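Local coordinates for putative hemin ABC transport system, membrane protein (PDB 5B57), which probably forms the membrane-spanning part of an ABC importer that carries heme across the bacterial inner membrane, at residues A[152-157]-A[227-232]; A[176-181]-A[293-298]; A[258-263]-A[329-334]; A[306-311]-A[358-363]. One frame throughout, in Å; residues are numbered along the deposited sequence. Where two conformers were deposited one is given.

Contact 1. Residues A[152-157]-A[227-232]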
loop_
_atom_site.group_PDB
_atom_site.type_symbol
_atom_site.label_atom_id
_atom_site.label_comp_id
_atom_site.label_asym_id
_atom_site.label_seq_id
_atom_site.Cartn_x
_atom_site.Cartn_y
_atom_site.Cartn_z
ATOM N N LEU A 152 23.570 26.851 -6.815
ATOM C CA LEU A 152 24.344 27.649 -7.756
ATOM C C LEU A 152 23.702 29.002 -8.031
ATOM O O LEU A 152 24.405 30.018 -8.074
ATOM C CB LEU A 152 24.540 26.903 -9.079
ATOM C CG LEU A 152 25.291 27.787 -10.110
ATOM C CD1 LEU A 152 26.703 28.067 -9.698
ATOM C CD2 LEU A 152 25.316 27.213 -11.489
ATOM N N ILE A 153 22.388 29.045 -8.254
ATOM C CA ILE A 153 21.745 30.323 -8.570
ATOM C C ILE A 153 21.922 31.313 -7.419
ATOM O O ILE A 153 22.129 32.511 -7.645
ATOM C CB ILE A 153 20.260 30.108 -8.925
ATOM C CG1 ILE A 153 20.088 29.243 -10.178
ATOM C CG2 ILE A 153 19.507 31.436 -9.048
ATOM C CD1 ILE A 153 18.645 29.100 -10.601
ATOM N N VAL A 154 21.882 30.828 -6.171
ATOM C CA VAL A 154 21.851 31.704 -4.999
ATOM C C VAL A 154 23.241 31.989 -4.441
ATOM O O VAL A 154 23.485 33.093 -3.934
ATOM C CB VAL A 154 20.932 31.110 -3.915
ATOM C CG1 VAL A 154 20.970 31.975 -2.641
ATOM C CG2 VAL A 154 19.506 30.949 -4.450
ATOM N N LEU A 155 24.169 31.025 -4.513
ATOM C CA LEU A 155 25.541 31.287 -4.100
ATOM C C LEU A 155 26.436 31.548 -5.299
ATOM O O LEU A 155 27.385 30.786 -5.527
ATOM C CB LEU A 155 26.058 30.130 -3.250
ATOM C CG LEU A 155 25.135 29.854 -2.053
ATOM C CD1 LEU A 155 25.539 28.626 -1.280
ATOM C CD2 LEU A 155 25.042 31.057 -1.123
ATOM N N GLY A 156 26.166 32.610 -6.076
ATOM C CA GLY A 156 26.908 32.944 -7.276
ATOM C C GLY A 156 28.423 32.843 -7.144
ATOM O O GLY A 156 29.070 32.106 -7.895
ATOM N N PRO A 157 29.015 33.613 -6.220
ATOM C CA PRO A 157 30.413 33.418 -5.787
ATOM C C PRO A 157 30.648 32.039 -5.150
ATOM O O PRO A 157 31.067 31.106 -5.850
ATOM C CB PRO A 157 30.623 34.537 -4.765
ATOM C CG PRO A 157 29.622 35.605 -5.158
ATOM C CD PRO A 157 28.442 34.874 -5.701
ATOM N N ARG A 227 13.868 34.830 -9.432
ATOM C CA ARG A 227 13.177 34.698 -10.714
ATOM C C ARG A 227 13.678 33.490 -11.508
ATOM O O ARG A 227 12.888 32.812 -12.196
ATOM C CB ARG A 227 13.303 35.982 -11.536
ATOM C CG ARG A 227 12.572 35.910 -12.861
ATOM C CD ARG A 227 12.062 37.248 -13.322
ATOM N NE ARG A 227 10.823 37.623 -12.645
ATOM C CZ ARG A 227 9.607 37.304 -13.082
ATOM N NH1 ARG A 227 9.451 36.595 -14.197
ATOM N NH2 ARG A 227 8.541 37.697 -12.398
ATOM N N SER A 228 14.973 33.179 -11.394
ATOM C CA SER A 228 15.515 31.949 -11.972
ATOM C C SER A 228 14.892 30.694 -11.336
ATOM O O SER A 228 14.274 29.871 -12.022
ATOM C CB SER A 228 17.027 31.945 -11.798
ATOM O OG SER A 228 17.598 32.950 -12.604
ATOM N N LEU A 229 15.070 30.532 -10.024
ATOM C CA LEU A 229 14.463 29.452 -9.267
ATOM C C LEU A 229 13.029 29.161 -9.675
ATOM O O LEU A 229 12.693 28.019 -10.026
ATOM C CB LEU A 229 14.501 29.810 -7.788
ATOM C CG LEU A 229 15.915 29.908 -7.279
ATOM C CD1 LEU A 229 15.813 30.181 -5.797
ATOM C CD2 LEU A 229 16.656 28.601 -7.630
ATOM N N THR A 230 12.144 30.163 -9.618
ATOM C CA THR A 230 10.759 29.838 -9.946
ATOM C C THR A 230 10.618 29.481 -11.420
ATOM O O THR A 230 9.850 28.577 -11.758
ATOM C CB THR A 230 9.796 30.965 -9.567
ATOM O OG1 THR A 230 9.787 31.943 -10.600
ATOM C CG2 THR A 230 10.195 31.625 -8.282
ATOM N N PHE A 231 11.347 30.153 -12.315
ATOM C CA PHE A 231 11.247 29.781 -13.729
ATOM C C PHE A 231 11.731 28.354 -13.952
ATOM O O PHE A 231 11.042 27.540 -14.585
ATOM C CB PHE A 231 12.034 30.756 -14.605
ATOM C CG PHE A 231 12.532 30.133 -15.882
ATOM C CD1 PHE A 231 11.689 30.052 -16.999
ATOM C CD2 PHE A 231 13.832 29.599 -15.959
ATOM C CE1 PHE A 231 12.131 29.471 -18.167
ATOM C CE2 PHE A 231 14.278 28.995 -17.123
ATOM C CZ PHE A 231 13.423 28.935 -18.243
ATOM N N TRP A 232 12.932 28.040 -13.453
ATOM C CA TRP A 232 13.466 26.684 -13.552
ATOM C C TRP A 232 12.533 25.677 -12.893
ATOM O O TRP A 232 12.399 24.550 -13.370
ATOM C CB TRP A 232 14.858 26.651 -12.918
ATOM C CG TRP A 232 15.598 25.352 -12.997
ATOM C CD1 TRP A 232 16.494 24.970 -13.960
ATOM C CD2 TRP A 232 15.554 24.270 -12.049
ATOM N NE1 TRP A 232 16.998 23.706 -13.678
ATOM C CE2 TRP A 232 16.433 23.265 -12.513
ATOM C CE3 TRP A 232 14.854 24.055 -10.861
ATOM C CZ2 TRP A 232 16.617 22.095 -11.844
ATOM C CZ3 TRP A 232 15.046 22.900 -10.212
ATOM C CH2 TRP A 232 15.912 21.924 -10.702
#

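Contact 2. Residues A[176-181]-A[293-298]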
loop_
_atom_site.group_PDB
_atom_site.type_symbol
_atom_site.label_atom_id
_atom_site.label_comp_id
_atom_site.label_asym_id
_atom_site.label_seq_id
_atom_site.Cartn_x
_atom_site.Cartn_y
_atom_site.Cartn_z
ATOM N N GLY A 176 24.208 17.476 -8.168
ATOM C CA GLY A 176 23.299 17.317 -7.050
ATOM C C GLY A 176 22.300 16.198 -7.276
ATOM O O GLY A 176 21.986 15.428 -6.357
ATOM N N GLY A 177 21.789 16.092 -8.506
ATOM C CA GLY A 177 20.831 15.043 -8.811
ATOM C C GLY A 177 21.397 13.672 -8.522
ATOM O O GLY A 177 20.777 12.854 -7.840
ATOM N N LEU A 178 22.608 13.420 -9.001
ATOM C CA LEU A 178 23.202 12.117 -8.793
ATOM C C LEU A 178 23.647 11.933 -7.350
ATOM O O LEU A 178 23.493 10.840 -6.788
ATOM C CB LEU A 178 24.363 11.929 -9.758
ATOM C CG LEU A 178 23.859 11.942 -11.185
ATOM C CD1 LEU A 178 25.028 11.868 -12.103
ATOM C CD2 LEU A 178 22.959 10.752 -11.374
ATOM N N ALA A 179 24.200 12.978 -6.730
ATOM C CA ALA A 179 24.688 12.834 -5.363
ATOM C C ALA A 179 23.555 12.462 -4.413
ATOM O O ALA A 179 23.695 11.539 -3.596
ATOM C CB ALA A 179 25.384 14.110 -4.898
ATOM N N VAL A 180 22.414 13.156 -4.502
ATOM C CA VAL A 180 21.381 12.819 -3.528
ATOM C C VAL A 180 20.667 11.535 -3.952
ATOM O O VAL A 180 20.186 10.786 -3.100
ATOM C CB VAL A 180 20.390 13.975 -3.270
ATOM C CG1 VAL A 180 21.069 15.353 -3.309
ATOM C CG2 VAL A 180 19.272 13.913 -4.223
ATOM N N ALA A 181 20.623 11.236 -5.256
ATOM C CA ALA A 181 20.151 9.923 -5.688
ATOM C C ALA A 181 21.082 8.824 -5.209
ATOM O O ALA A 181 20.620 7.723 -4.912
ATOM C CB ALA A 181 20.011 9.874 -7.202
ATOM N N ALA A 293 20.420 3.647 -13.815
ATOM C CA ALA A 293 20.071 4.076 -15.173
ATOM C C ALA A 293 18.995 5.160 -15.154
ATOM O O ALA A 293 19.088 6.136 -15.908
ATOM C CB ALA A 293 19.634 2.897 -16.038
ATOM N N VAL A 294 17.977 5.020 -14.298
ATOM C CA VAL A 294 16.976 6.082 -14.173
ATOM C C VAL A 294 17.612 7.373 -13.675
ATOM O O VAL A 294 17.292 8.464 -14.167
ATOM C CB VAL A 294 15.826 5.643 -13.250
ATOM C CG1 VAL A 294 14.977 6.843 -12.858
ATOM C CG2 VAL A 294 15.004 4.576 -13.937
ATOM N N ALA A 295 18.513 7.274 -12.685
ATOM C CA ALA A 295 19.096 8.481 -12.096
ATOM C C ALA A 295 19.898 9.252 -13.131
ATOM O O ALA A 295 19.861 10.485 -13.178
ATOM C CB ALA A 295 19.963 8.103 -10.904
ATOM N N LEU A 296 20.571 8.519 -14.015
ATOM C CA LEU A 296 21.409 9.103 -15.051
ATOM C C LEU A 296 20.585 9.800 -16.136
ATOM O O LEU A 296 20.958 10.898 -16.573
ATOM C CB LEU A 296 22.287 8.000 -15.633
ATOM C CG LEU A 296 23.140 8.409 -16.809
ATOM C CD1 LEU A 296 24.106 9.475 -16.341
ATOM C CD2 LEU A 296 23.868 7.206 -17.372
ATOM N N ALA A 297 19.456 9.196 -16.585
ATOM C CA ALA A 297 18.618 9.848 -17.604
ATOM C C ALA A 297 17.780 11.011 -17.054
ATOM O O ALA A 297 17.764 12.106 -17.634
ATOM C CB ALA A 297 17.694 8.846 -18.267
ATOM N N VAL A 298 17.049 10.789 -15.961
ATOM C CA VAL A 298 16.286 11.871 -15.344
ATOM C C VAL A 298 17.212 12.997 -14.888
ATOM O O VAL A 298 16.885 14.184 -15.029
ATOM C CB VAL A 298 15.439 11.321 -14.182
ATOM C CG1 VAL A 298 14.717 12.447 -13.458
ATOM C CG2 VAL A 298 14.459 10.303 -14.699
#

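Contact 3. Residues A[258-263]-A[329-334]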
loop_
_atom_site.group_PDB
_atom_site.type_symbol
_atom_site.label_atom_id
_atom_site.label_comp_id
_atom_site.label_asym_id
_atom_site.label_seq_id
_atom_site.Cartn_x
_atom_site.Cartn_y
_atom_site.Cartn_z
ATOM N N LEU A 258 20.736 1.010 -20.936
ATOM C CA LEU A 258 20.825 0.150 -19.755
ATOM C C LEU A 258 19.473 -0.424 -19.347
ATOM O O LEU A 258 19.404 -1.536 -18.805
ATOM C CB LEU A 258 21.411 0.931 -18.588
ATOM C CG LEU A 258 22.815 1.483 -18.684
ATOM C CD1 LEU A 258 23.058 2.238 -17.397
ATOM C CD2 LEU A 258 23.778 0.326 -18.835
ATOM N N LEU A 259 18.386 0.322 -19.568
ATOM C CA LEU A 259 17.059 -0.204 -19.255
ATOM C C LEU A 259 16.677 -1.328 -20.214
ATOM O O LEU A 259 16.293 -2.417 -19.777
ATOM C CB LEU A 259 16.012 0.913 -19.284
ATOM C CG LEU A 259 16.122 1.987 -18.173
ATOM C CD1 LEU A 259 15.001 3.031 -18.259
ATOM C CD2 LEU A 259 16.189 1.338 -16.796
ATOM N N VAL A 260 16.812 -1.084 -21.529
ATOM C CA VAL A 260 16.555 -2.096 -22.553
ATOM C C VAL A 260 17.292 -3.400 -22.242
ATOM O O VAL A 260 16.753 -4.499 -22.430
ATOM C CB VAL A 260 16.950 -1.584 -23.949
ATOM C CG1 VAL A 260 16.716 -2.671 -24.973
ATOM C CG2 VAL A 260 16.188 -0.312 -24.324
ATOM N N ARG A 261 18.540 -3.303 -21.779
ATOM C CA ARG A 261 19.281 -4.507 -21.418
ATOM C C ARG A 261 18.690 -5.228 -20.213
ATOM O O ARG A 261 19.289 -6.212 -19.769
ATOM C CB ARG A 261 20.750 -4.166 -21.151
ATOM C CG ARG A 261 21.681 -4.149 -22.391
ATOM C CD ARG A 261 21.185 -3.272 -23.576
ATOM N NE ARG A 261 22.033 -3.410 -24.771
ATOM C CZ ARG A 261 21.734 -2.950 -25.991
ATOM N NH1 ARG A 261 20.592 -2.312 -26.214
ATOM N NH2 ARG A 261 22.580 -3.136 -27.002
ATOM N N GLU A 262 17.550 -4.759 -19.668
ATOM C CA GLU A 262 16.895 -5.338 -18.496
ATOM C C GLU A 262 15.416 -5.620 -18.754
ATOM O O GLU A 262 14.642 -5.808 -17.802
ATOM C CB GLU A 262 17.036 -4.414 -17.280
ATOM C CG GLU A 262 18.474 -4.103 -16.857
ATOM C CD GLU A 262 19.195 -5.309 -16.269
ATOM O OE1 GLU A 262 18.505 -6.197 -15.725
ATOM O OE2 GLU A 262 20.446 -5.375 -16.355
ATOM N N ARG A 263 15.000 -5.663 -20.017
ATOM C CA ARG A 263 13.580 -5.807 -20.316
ATOM C C ARG A 263 13.056 -7.191 -19.955
ATOM O O ARG A 263 11.878 -7.331 -19.624
ATOM C CB ARG A 263 13.315 -5.499 -21.791
ATOM C CG ARG A 263 14.108 -6.354 -22.761
ATOM C CD ARG A 263 14.190 -5.690 -24.125
ATOM N NE ARG A 263 14.902 -6.504 -25.109
ATOM C CZ ARG A 263 14.910 -6.227 -26.402
ATOM N NH1 ARG A 263 14.241 -5.165 -26.836
ATOM N NH2 ARG A 263 15.574 -7.000 -27.255
ATOM N N ILE A 329 7.614 -4.372 -25.094
ATOM C CA ILE A 329 6.783 -3.387 -25.789
ATOM C C ILE A 329 6.753 -2.052 -25.046
ATOM O O ILE A 329 6.845 -0.984 -25.655
ATOM C CB ILE A 329 5.349 -3.926 -25.961
ATOM C CG1 ILE A 329 5.352 -5.173 -26.813
ATOM C CG2 ILE A 329 4.433 -2.861 -26.552
ATOM C CD1 ILE A 329 4.141 -6.092 -26.568
ATOM N N VAL A 330 6.582 -2.084 -23.723
ATOM C CA VAL A 330 6.165 -0.884 -23.002
ATOM C C VAL A 330 7.285 0.147 -22.962
ATOM O O VAL A 330 7.028 1.353 -23.030
ATOM C CB VAL A 330 5.689 -1.242 -21.588
ATOM C CG1 VAL A 330 5.608 0.032 -20.714
ATOM C CG2 VAL A 330 4.376 -1.980 -21.650
ATOM N N LEU A 331 8.548 -0.302 -22.850
ATOM C CA LEU A 331 9.629 0.662 -22.643
ATOM C C LEU A 331 9.894 1.502 -23.885
ATOM O O LEU A 331 9.968 2.737 -23.754
ATOM C CB LEU A 331 10.884 -0.049 -22.137
ATOM C CG LEU A 331 11.964 0.956 -21.724
ATOM C CD1 LEU A 331 12.513 0.606 -20.364
ATOM C CD2 LEU A 331 13.100 0.978 -22.723
ATOM N N PRO A 332 10.026 0.941 -25.094
ATOM C CA PRO A 332 9.996 1.803 -26.289
ATOM C C PRO A 332 8.634 2.426 -26.549
ATOM O O PRO A 332 8.568 3.543 -27.083
ATOM C CB PRO A 332 10.392 0.845 -27.422
ATOM C CG PRO A 332 9.965 -0.462 -26.950
ATOM C CD PRO A 332 10.224 -0.471 -25.469
ATOM N N GLY A 333 7.549 1.717 -26.210
ATOM C CA GLY A 333 6.219 2.270 -26.391
ATOM C C GLY A 333 6.007 3.520 -25.571
ATOM O O GLY A 333 5.523 4.536 -26.075
ATOM N N ALA A 334 6.382 3.468 -24.296
ATOM C CA ALA A 334 6.145 4.609 -23.431
ATOM C C ALA A 334 7.025 5.793 -23.827
ATOM O O ALA A 334 6.583 6.952 -23.786
ATOM C CB ALA A 334 6.377 4.207 -21.982
#

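Contact 4. Residues A[306-311]-A[358-363]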
loop_
_atom_site.group_PDB
_atom_site.type_symbol
_atom_site.label_atom_id
_atom_site.label_comp_id
_atom_site.label_asym_id
_atom_site.label_seq_id
_atom_site.Cartn_x
_atom_site.Cartn_y
_atom_site.Cartn_z
ATOM N N GLY A 306 14.110 21.559 -16.006
ATOM C CA GLY A 306 13.440 21.952 -14.788
ATOM C C GLY A 306 12.496 20.868 -14.320
ATOM O O GLY A 306 12.710 19.698 -14.614
ATOM N N ILE A 307 11.437 21.229 -13.610
ATOM C CA ILE A 307 10.559 20.215 -13.037
ATOM C C ILE A 307 9.365 20.005 -13.965
ATOM O O ILE A 307 8.556 20.914 -14.185
ATOM C CB ILE A 307 10.100 20.591 -11.616
ATOM C CG1 ILE A 307 11.282 20.873 -10.694
ATOM C CG2 ILE A 307 9.373 19.447 -11.034
ATOM C CD1 ILE A 307 12.024 19.617 -10.231
ATOM N N ILE A 308 9.281 18.812 -14.526
ATOM C CA ILE A 308 8.142 18.374 -15.315
ATOM C C ILE A 308 8.142 16.923 -14.930
ATOM O O ILE A 308 9.209 16.323 -15.021
ATOM C CB ILE A 308 8.376 18.566 -16.827
ATOM C CG1 ILE A 308 8.884 19.978 -17.167
ATOM C CG2 ILE A 308 7.127 18.270 -17.585
ATOM C CD1 ILE A 308 10.144 19.989 -18.032
ATOM N N GLY A 309 7.036 16.312 -14.506
ATOM C CA GLY A 309 5.686 16.809 -14.590
ATOM C C GLY A 309 4.776 15.746 -15.233
ATOM O O GLY A 309 4.406 15.897 -16.389
ATOM N N PHE A 310 4.462 14.653 -14.537
ATOM C CA PHE A 310 3.395 13.705 -14.932
ATOM C C PHE A 310 3.613 12.803 -16.145
ATOM O O PHE A 310 2.857 11.844 -16.295
ATOM C CB PHE A 310 2.062 14.430 -15.187
ATOM C CG PHE A 310 1.436 14.961 -13.953
ATOM C CD1 PHE A 310 0.589 14.158 -13.200
ATOM C CD2 PHE A 310 1.735 16.257 -13.502
ATOM C CE1 PHE A 310 0.035 14.630 -12.025
ATOM C CE2 PHE A 310 1.181 16.744 -12.319
ATOM C CZ PHE A 310 0.327 15.926 -11.576
ATOM N N ILE A 311 4.558 13.094 -17.048
ATOM C CA ILE A 311 4.673 12.257 -18.250
ATOM C C ILE A 311 5.049 10.827 -17.874
ATOM O O ILE A 311 4.425 9.873 -18.338
ATOM C CB ILE A 311 5.671 12.845 -19.273
ATOM C CG1 ILE A 311 4.990 13.851 -20.180
ATOM C CG2 ILE A 311 6.217 11.751 -20.233
ATOM C CD1 ILE A 311 4.709 15.073 -19.524
ATOM N N ILE A 358 4.409 29.748 -21.894
ATOM C CA ILE A 358 3.842 29.225 -20.641
ATOM C C ILE A 358 4.746 28.128 -20.098
ATOM O O ILE A 358 5.213 27.281 -20.884
ATOM C CB ILE A 358 2.431 28.731 -20.882
ATOM C CG1 ILE A 358 1.529 29.870 -21.357
ATOM C CG2 ILE A 358 1.881 28.045 -19.647
ATOM C CD1 ILE A 358 0.167 29.385 -21.692
ATOM N N PRO A 359 5.003 28.083 -18.801
ATOM C CA PRO A 359 5.828 27.011 -18.267
ATOM C C PRO A 359 5.301 25.646 -18.674
ATOM O O PRO A 359 4.097 25.390 -18.678
ATOM C CB PRO A 359 5.732 27.227 -16.752
ATOM C CG PRO A 359 5.601 28.738 -16.636
ATOM C CD PRO A 359 4.732 29.135 -17.799
ATOM N N LEU A 360 6.228 24.758 -19.042
ATOM C CA LEU A 360 5.830 23.434 -19.497
ATOM C C LEU A 360 5.206 22.616 -18.369
ATOM O O LEU A 360 4.245 21.865 -18.595
ATOM C CB LEU A 360 7.042 22.702 -20.066
ATOM C CG LEU A 360 6.697 21.419 -20.816
ATOM C CD1 LEU A 360 5.675 21.691 -21.921
ATOM C CD2 LEU A 360 7.973 20.817 -21.344
ATOM N N GLY A 361 5.745 22.728 -17.148
ATOM C CA GLY A 361 5.151 22.002 -16.046
ATOM C C GLY A 361 3.671 22.287 -15.904
ATOM O O GLY A 361 2.901 21.406 -15.516
ATOM N N VAL A 362 3.251 23.511 -16.235
ATOM C CA VAL A 362 1.839 23.861 -16.125
ATOM C C VAL A 362 1.029 23.046 -17.113
ATOM O O VAL A 362 -0.035 22.518 -16.769
ATOM C CB VAL A 362 1.626 25.378 -16.312
ATOM C CG1 VAL A 362 0.329 25.633 -17.029
ATOM C CG2 VAL A 362 1.593 26.095 -14.958
ATOM N N LEU A 363 1.542 22.885 -18.340
ATOM C CA LEU A 363 0.823 22.125 -19.361
ATOM C C LEU A 363 0.845 20.623 -19.071
ATOM O O LEU A 363 -0.170 19.938 -19.241
ATOM C CB LEU A 363 1.406 22.429 -20.740
ATOM C CG LEU A 363 0.688 23.479 -21.596
ATOM C CD1 LEU A 363 -0.704 23.020 -21.850
ATOM C CD2 LEU A 363 0.645 24.847 -20.955
#

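Contact 1. Residues A[152-157]-A[227-232]
Ile-153 and Val-154, in the last turn of helix 141-154, pack against Ser-228 and Leu-229 of the short helix 223-234, a helix-to-helix junction inside the all-helical FecCD permease fold. Ile-153 and Ser-228 have the nearest CA atoms across the pair, 7.3 Å apart. The contact is apolar, and no hydrogen bond crosses between the two segments. Ile-153 does most of the work. With CG1 set opposite the carbonyl carbon (chi1 -63°) and the chain extended beyond it, Ile-153 CD1 is carried out to the short helix, where it lies 3.6 Å from Leu-229 CD2. These two side chains run past one another in opposite directions. Val-154 instead crosses Leu-229 at roughly a right angle, its CG2 being 4.0 Å from Leu-229 CD1, so the two leucine methyls serve different partners. Polar links surround the packing: the carbonyl of Ile-153 accepts a weak hydrogen bond from Gln-225, and Arg-227, pointing away, forms a salt bridge with Asp-223 of the second subunit. Ser-228 contributes carbon rather than its hydroxyl to the packing: its CB is 3.5 Å from Ile-153 CD1 and 3.7 Å from Ile-153 CG2, touched by both branches of the isoleucine.

Contact 2. Residues A[176-181]-A[293-298]
An antiparallel pair of membrane helices brings Leu-178 and Ala-181 of helix 168-188 against Ala-295 of helix 283-305. The short segments approach to 9.5 Å between axes, with 158° between their N-to-C directions. Leu-178 and Ala-295 are the nearest residues by backbone, their CA atoms 6.4 Å apart. The leucine's first bond does not aim straight at the other helix; the end of the side chain closes the distance. CG sits beside the backbone N (chi1 -64°) and the chain is extended from there, which delivers Leu-178 CD2 to the neighbouring backbone, 3.6 Å from Ala-295 O. Leu-178 CD2 is also 4.0 Å from Ala-295 CB. Both segments belong to predicted transmembrane helices of the FecCD permease fold, and the interface is made of carbon against carbon and carbon against backbone, with no hydrogen bond across it. Three residues along from Leu-178, on the same side of its helix, Ala-181 points its CB toward the partner and meets Ala-295 CB at 4.1 Å. Ala-295 CB therefore has two neighbours on the facing segment, the leucine methyl and the alanine methyl. Val-139, in a loop, touches both Ala-181 and Ala-295, while Leu-296, pointing away, packs on Cys-251 and Leu-254 of helix 242-260.

Contact 3. Residues A[258-263]-A[329-334]
Leu-331 reaches across to the end of helix 242-260 and divides its two methyl groups between successive residues, Leu-259 and Val-260. Its CG is placed opposite the backbone N (chi1 -172°), which extends the side chain away from helix 327-352 and puts its fork between Leu-259 and Val-260. One branch, Leu-331 CD1, stands 3.7 Å from Leu-259 CB and 4.1 Å from Leu-259 CD1. Leu-259 and Leu-331 are turned at about a right angle, so the methyl of one meets the flank of the other. The second branch, Leu-331 CD2, lies 3.7 Å from Val-260 CG2, the methyl held beside the valine's backbone N; here the two side chains meet at a slant. Backbone separation is consistent with this, since Val-260 and Leu-331 have the nearest CA atoms, 7.5 Å apart, too far for main-chain contact and bridged by side chains alone. The contact joins two predicted transmembrane helices of the FecCD fold, with helix 94-128 touching both Leu-259 and Leu-331. Helix 327-352 is kinked just after Leu-331, where Pro-332 N makes no bond to the preceding turn. Beyond the end of helix 242-260, Glu-262 occupies the N-cap position of helix 263-269 and forms a salt bridge with Arg-289. With aliphatic carbon on both sides and no hydrogen bond across, the fit between Leu-331 and its two partners rests on shape and van der Waals contact rather than on directional bonding.

Contact 4. Residues A[306-311]-A[358-363]
The peptide group joining Leu-360 to Gly-361 turns one face to Ile-308, whose CG1 stands almost directly above the amide nitrogen, 4.2 Å from Gly-361 N. A second flat group, the peptide that follows Ile-307, meets the same glycine through its carbonyl: Ile-307 O is 4.0 Å from Gly-361 CA. The backbones come very near, with the CA atoms of Ile-308 and Gly-361 only 4.8 Å apart. The absence of a side chain at Gly-361 permits this; a CB on Gly-361 would lie 3.1 Å from Ile-307 O. The remaining side-chain contact is apolar. Ile-308 has CG1 beside its backbone N (chi1 -49°), which turns CD1 toward Leu-360, and Ile-308 CD1 lies 4.0 Å from Leu-360 CD2, the two side chains crossing at about a right angle. No hydrogen bond crosses between the segments, but polar links surround them: Thr-364 OG1 bonds to Gly-361 O and weakly to Gly-309 O, and Leu-360 and Gly-361 make backbone hydrogen bonds with Gly-235 and Leu-234 respectively. The Phe-310 ring packs on Ala-365 and on Ala-208 of the second subunit. Residues 306-310 are non-helical, and the peptide before Gly-309 is modelled cis. The arrangement is that of a non-helical reversal between helices 283-305 and 311-323, packed on the first turn of helix 360-378 in the FecCD permease fold.

Contacts 2 and 3 share a direct junction: Ala-293 CB of helix 283-305 lies 3.7 Å from Leu-258 CB, although the centres of contacts 2 and 3 are 19 Å apart. The same helix carries contact 2 and runs on into the 306-311 link of contact 4, whose centre is 19 Å from that of contact 2. Contacts 1 and 4 both reach the second subunit and have their centres 18 Å apart. Contacts 1 and 3 lie on opposite sides of the chain's centre, 35 Å apart between centres. The bound detergent decyl-beta-D-maltopyranoside is about 9 Å from the Val-260 side chain in contact 3.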